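Local coordinates for Lin2891 protein (PDB 3DB0), which is probably a flavin-dependent oxidoreductase, or a flavin-binding relative, of the pyridoxamine 5'-phosphate oxidase family, at residues P73-E87 and V115-S128. Numbering follows the deposited sequence.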
# COMPACT_ATOMS: atom_id res chain seq x y z
N PRO B 73 2.94 8.41 14.61
CA PRO B 73 3.97 8.68 15.61
C PRO B 73 4.22 7.55 16.63
O PRO B 73 5.29 7.50 17.20
CB PRO B 73 3.48 9.97 16.30
CG PRO B 73 2.59 10.60 15.30
CD PRO B 73 1.92 9.47 14.57
N GLY B 74 3.25 6.64 16.82
CA GLY B 74 3.40 5.53 17.77
C GLY B 74 3.83 4.18 17.19
O GLY B 74 4.00 3.23 17.92
N SER B 75 3.97 4.11 15.87
CA SER B 75 4.40 2.90 15.17
C SER B 75 5.82 2.48 15.55
O SER B 75 6.69 3.32 15.62
CB SER B 75 4.48 3.16 13.66
OG SER B 75 3.25 3.45 13.05
N ALA B 76 6.02 1.18 15.83
CA ALA B 76 7.37 0.64 15.96
C ALA B 76 7.77 0.47 14.48
O ALA B 76 6.95 0.06 13.64
CB ALA B 76 7.39 -0.69 16.63
N PHE B 77 9.00 0.81 14.16
CA PHE B 77 9.46 0.72 12.78
C PHE B 77 10.89 0.27 12.75
O PHE B 77 11.51 0.07 13.79
CB PHE B 77 9.25 2.03 12.02
CG PHE B 77 9.99 3.18 12.56
CD1 PHE B 77 9.48 3.90 13.63
CD2 PHE B 77 11.24 3.53 12.04
CE1 PHE B 77 10.19 4.95 14.17
CE2 PHE B 77 11.94 4.58 12.58
CZ PHE B 77 11.41 5.30 13.64
N LEU B 78 11.40 0.09 11.54
CA LEU B 78 12.72 -0.41 11.34
C LEU B 78 13.66 0.56 10.70
O LEU B 78 13.30 1.29 9.77
CB LEU B 78 12.68 -1.67 10.43
CG LEU B 78 11.86 -2.88 10.89
CD1 LEU B 78 11.77 -3.95 9.71
CD2 LEU B 78 12.46 -3.41 12.18
N GLU B 79 14.88 0.54 11.23
CA GLU B 79 16.01 1.20 10.60
C GLU B 79 16.97 0.07 10.18
O GLU B 79 17.47 -0.69 11.01
CB GLU B 79 16.68 2.21 11.54
CG GLU B 79 17.95 2.66 10.93
CD GLU B 79 18.79 3.58 11.80
OE1 GLU B 79 18.36 4.07 12.86
OE2 GLU B 79 19.94 3.81 11.40
N ILE B 80 17.18 -0.06 8.88
CA ILE B 80 18.00 -1.11 8.30
C ILE B 80 19.23 -0.52 7.54
O ILE B 80 19.07 0.22 6.59
CB ILE B 80 17.17 -1.90 7.27
CG1 ILE B 80 15.95 -2.53 7.94
CG2 ILE B 80 18.03 -2.96 6.56
CD1 ILE B 80 14.97 -3.20 7.01
N ASN B 81 20.44 -0.88 7.97
CA ASN B 81 21.66 -0.43 7.28
C ASN B 81 22.17 -1.66 6.63
O ASN B 81 22.28 -2.71 7.27
CB ASN B 81 22.67 0.16 8.25
CG ASN B 81 22.13 1.43 8.95
OD1 ASN B 81 21.73 1.39 10.10
ND2 ASN B 81 22.04 2.51 8.21
N GLY B 82 22.38 -1.55 5.32
CA GLY B 82 22.74 -2.70 4.52
C GLY B 82 23.56 -2.41 3.30
O GLY B 82 23.94 -1.29 3.05
N LEU B 83 23.85 -3.47 2.60
CA LEU B 83 24.63 -3.44 1.42
C LEU B 83 23.75 -3.80 0.24
O LEU B 83 23.15 -4.90 0.20
CB LEU B 83 25.82 -4.40 1.57
CG LEU B 83 26.93 -3.96 2.52
CD1 LEU B 83 28.02 -5.08 2.67
CD2 LEU B 83 27.55 -2.66 1.98
N ALA B 84 23.71 -2.87 -0.71
CA ALA B 84 22.87 -2.98 -1.89
C ALA B 84 23.71 -3.35 -3.10
O ALA B 84 24.87 -2.92 -3.24
CB ALA B 84 22.00 -1.67 -2.12
N SER B 85 23.08 -4.18 -3.93
CA SER B 85 23.64 -4.72 -5.17
C SER B 85 22.55 -5.00 -6.15
O SER B 85 21.36 -5.04 -5.82
CB SER B 85 24.51 -5.96 -4.89
OG SER B 85 23.72 -7.04 -4.46
N LEU B 86 22.93 -5.15 -7.41
CA LEU B 86 21.97 -5.46 -8.44
C LEU B 86 21.87 -6.98 -8.51
O LEU B 86 22.89 -7.69 -8.63
CB LEU B 86 22.38 -4.83 -9.78
CG LEU B 86 22.50 -3.27 -9.73
CD1 LEU B 86 22.80 -2.66 -11.11
CD2 LEU B 86 21.21 -2.70 -9.15
N GLU B 87 20.64 -7.46 -8.39
CA GLU B 87 20.32 -8.89 -8.42
C GLU B 87 20.66 -9.44 -9.77
O GLU B 87 20.23 -8.90 -10.78
CB GLU B 87 18.83 -9.14 -8.14
CG GLU B 87 18.45 -10.62 -8.17
CD GLU B 87 19.25 -11.43 -7.21
OE1 GLU B 87 19.24 -11.09 -6.01
OE2 GLU B 87 19.91 -12.42 -7.62
N VAL B 115 16.67 -5.15 -10.42
CA VAL B 115 16.28 -5.33 -9.05
C VAL B 115 17.48 -5.03 -8.14
O VAL B 115 18.59 -5.52 -8.39
CB VAL B 115 15.72 -6.75 -8.80
CG1 VAL B 115 15.49 -7.05 -7.25
CG2 VAL B 115 14.42 -7.01 -9.66
N ILE B 116 17.23 -4.14 -7.19
CA ILE B 116 18.15 -3.82 -6.12
C ILE B 116 17.89 -4.73 -4.95
O ILE B 116 16.80 -4.76 -4.33
CB ILE B 116 18.11 -2.35 -5.70
CG1 ILE B 116 18.40 -1.48 -6.93
CG2 ILE B 116 19.14 -2.10 -4.55
CD1 ILE B 116 18.08 0.02 -6.82
N LYS B 117 18.92 -5.52 -4.65
CA LYS B 117 18.90 -6.46 -3.54
C LYS B 117 19.56 -5.78 -2.39
O LYS B 117 20.61 -5.16 -2.55
CB LYS B 117 19.69 -7.73 -3.88
CG LYS B 117 19.79 -8.76 -2.73
CD LYS B 117 20.85 -9.86 -3.03
CE LYS B 117 20.69 -10.98 -2.07
NZ LYS B 117 21.66 -12.10 -2.27
N ILE B 118 18.93 -5.85 -1.22
CA ILE B 118 19.54 -5.26 -0.03
C ILE B 118 19.73 -6.30 1.04
O ILE B 118 18.75 -6.85 1.59
CB ILE B 118 18.74 -4.05 0.51
CG1 ILE B 118 18.64 -2.97 -0.57
CG2 ILE B 118 19.36 -3.53 1.82
CD1 ILE B 118 17.50 -2.05 -0.41
N VAL B 119 21.00 -6.52 1.38
CA VAL B 119 21.41 -7.44 2.44
C VAL B 119 21.62 -6.66 3.74
O VAL B 119 22.52 -5.84 3.86
CB VAL B 119 22.67 -8.31 2.03
CG1 VAL B 119 23.17 -9.20 3.20
CG2 VAL B 119 22.33 -9.18 0.85
N PRO B 120 20.79 -6.90 4.74
CA PRO B 120 20.95 -6.12 5.97
C PRO B 120 22.17 -6.44 6.79
O PRO B 120 22.52 -7.60 6.90
CB PRO B 120 19.73 -6.55 6.79
CG PRO B 120 18.76 -7.10 5.78
CD PRO B 120 19.63 -7.80 4.83
N GLU B 121 22.80 -5.43 7.37
CA GLU B 121 23.99 -5.65 8.19
C GLU B 121 23.62 -5.37 9.64
O GLU B 121 24.11 -5.99 10.59
CB GLU B 121 25.17 -4.77 7.72
CG GLU B 121 25.65 -5.14 6.33
CD GLU B 121 26.25 -6.57 6.27
OE1 GLU B 121 26.70 -7.08 7.32
OE2 GLU B 121 26.30 -7.14 5.17
N GLN B 122 22.69 -4.45 9.79
CA GLN B 122 22.16 -4.04 11.09
C GLN B 122 20.70 -3.68 10.95
O GLN B 122 20.34 -2.96 10.02
CB GLN B 122 22.95 -2.84 11.55
CG GLN B 122 24.40 -3.24 11.79
CD GLN B 122 25.46 -2.31 11.16
OE1 GLN B 122 25.15 -1.36 10.41
NE2 GLN B 122 26.74 -2.64 11.43
N ILE B 123 19.88 -4.17 11.87
CA ILE B 123 18.46 -3.81 11.92
C ILE B 123 18.09 -3.42 13.29
O ILE B 123 18.28 -4.21 14.21
CB ILE B 123 17.52 -4.95 11.51
CG1 ILE B 123 17.95 -5.59 10.18
CG2 ILE B 123 16.14 -4.39 11.42
CD1 ILE B 123 17.05 -6.66 9.68
N ARG B 124 17.59 -2.18 13.43
CA ARG B 124 17.14 -1.67 14.70
C ARG B 124 15.65 -1.43 14.64
O ARG B 124 15.13 -0.91 13.63
CB ARG B 124 17.79 -0.34 15.00
CG ARG B 124 19.24 -0.40 15.31
CD ARG B 124 19.57 0.79 16.18
NE ARG B 124 19.56 2.01 15.41
CZ ARG B 124 19.47 3.23 15.94
NH1 ARG B 124 19.34 3.37 17.27
NH2 ARG B 124 19.48 4.29 15.14
N ILE B 125 14.96 -1.88 15.69
CA ILE B 125 13.54 -1.58 15.82
C ILE B 125 13.50 -0.37 16.68
O ILE B 125 13.97 -0.37 17.83
CB ILE B 125 12.66 -2.67 16.49
CG1 ILE B 125 12.67 -3.99 15.75
CG2 ILE B 125 11.17 -2.27 16.47
CD1 ILE B 125 11.82 -5.06 16.51
N LEU B 126 12.92 0.67 16.12
CA LEU B 126 12.77 1.93 16.78
C LEU B 126 11.33 2.17 17.18
O LEU B 126 10.40 1.61 16.56
CB LEU B 126 13.28 3.02 15.84
CG LEU B 126 14.75 2.94 15.42
CD1 LEU B 126 15.08 4.08 14.43
CD2 LEU B 126 15.69 2.96 16.62
N ASN B 127 11.16 2.99 18.22
CA ASN B 127 9.86 3.38 18.76
C ASN B 127 9.05 2.16 19.19
O ASN B 127 7.82 2.09 19.03
CB ASN B 127 9.09 4.25 17.74
CG ASN B 127 7.99 5.09 18.39
OD1 ASN B 127 8.13 5.56 19.52
ND2 ASN B 127 6.90 5.32 17.66
N SER B 128 9.75 1.16 19.72
CA SER B 128 9.05 -0.05 20.17
C SER B 128 8.40 0.15 21.51
O SER B 128 7.50 -0.60 21.84
CB SER B 128 9.96 -1.29 20.20
OG SER B 128 11.04 -1.08 21.06
OXT SER B 128 8.73 1.05 22.29
O HOH W 1 18.79 -6.76 -11.64
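Glu79 and Arg124, a hydrogen-bonded antiparallel pair, also form a salt bridge; the modelled 2.5 Å between Arg124 NH2 and Glu79 OE1 is unusually short and its exact value doubtful. NH2 comes to the syn side of OE1 but tilted from both planes, the flat groups being turned 70° apart. Glu79 stays extended, with CG anti to the backbone N (chi1 170°), while Arg124 folds at chi3 to bring its guanidinium alongside. Leu126 packs between this pair and Phe77: CD1 lies 3.6 Å from Glu79 OE1, CD2 over one guanidinium face toward its rim, and CB over the Phe77 ring in a CH-pi contact. Tyr34 of the second subunit meets that ring edge-to-face. On the other face of the sheet, Leu78 CD2 touches Ile125 CG1 at 3.6 Å, and branched Ile80 and Ile123 lie side by side; helix 6-16 covers Leu78 and Ile125. Asn127 turns its amide nitrogen to the loop before strand 77-86, ND2 donating to Ser75 O at 2.9 Å and weakly to Pro73 O. Midway, Asn81 O accepts from both Glu121 N (2.8 Å) and Gln122 N (3.1 Å). Beside it Gly82, lacking a side chain, stays clear of Val119 O, its CA 4.1 Å from Pro120 CA. Glu121 and Gln122 facing Asn81 make a classic beta bulge, where strand 113-126 turns a corner while still paired with strand 77-86 in the antiparallel barrel characteristic of the FMN-binding split-barrel fold.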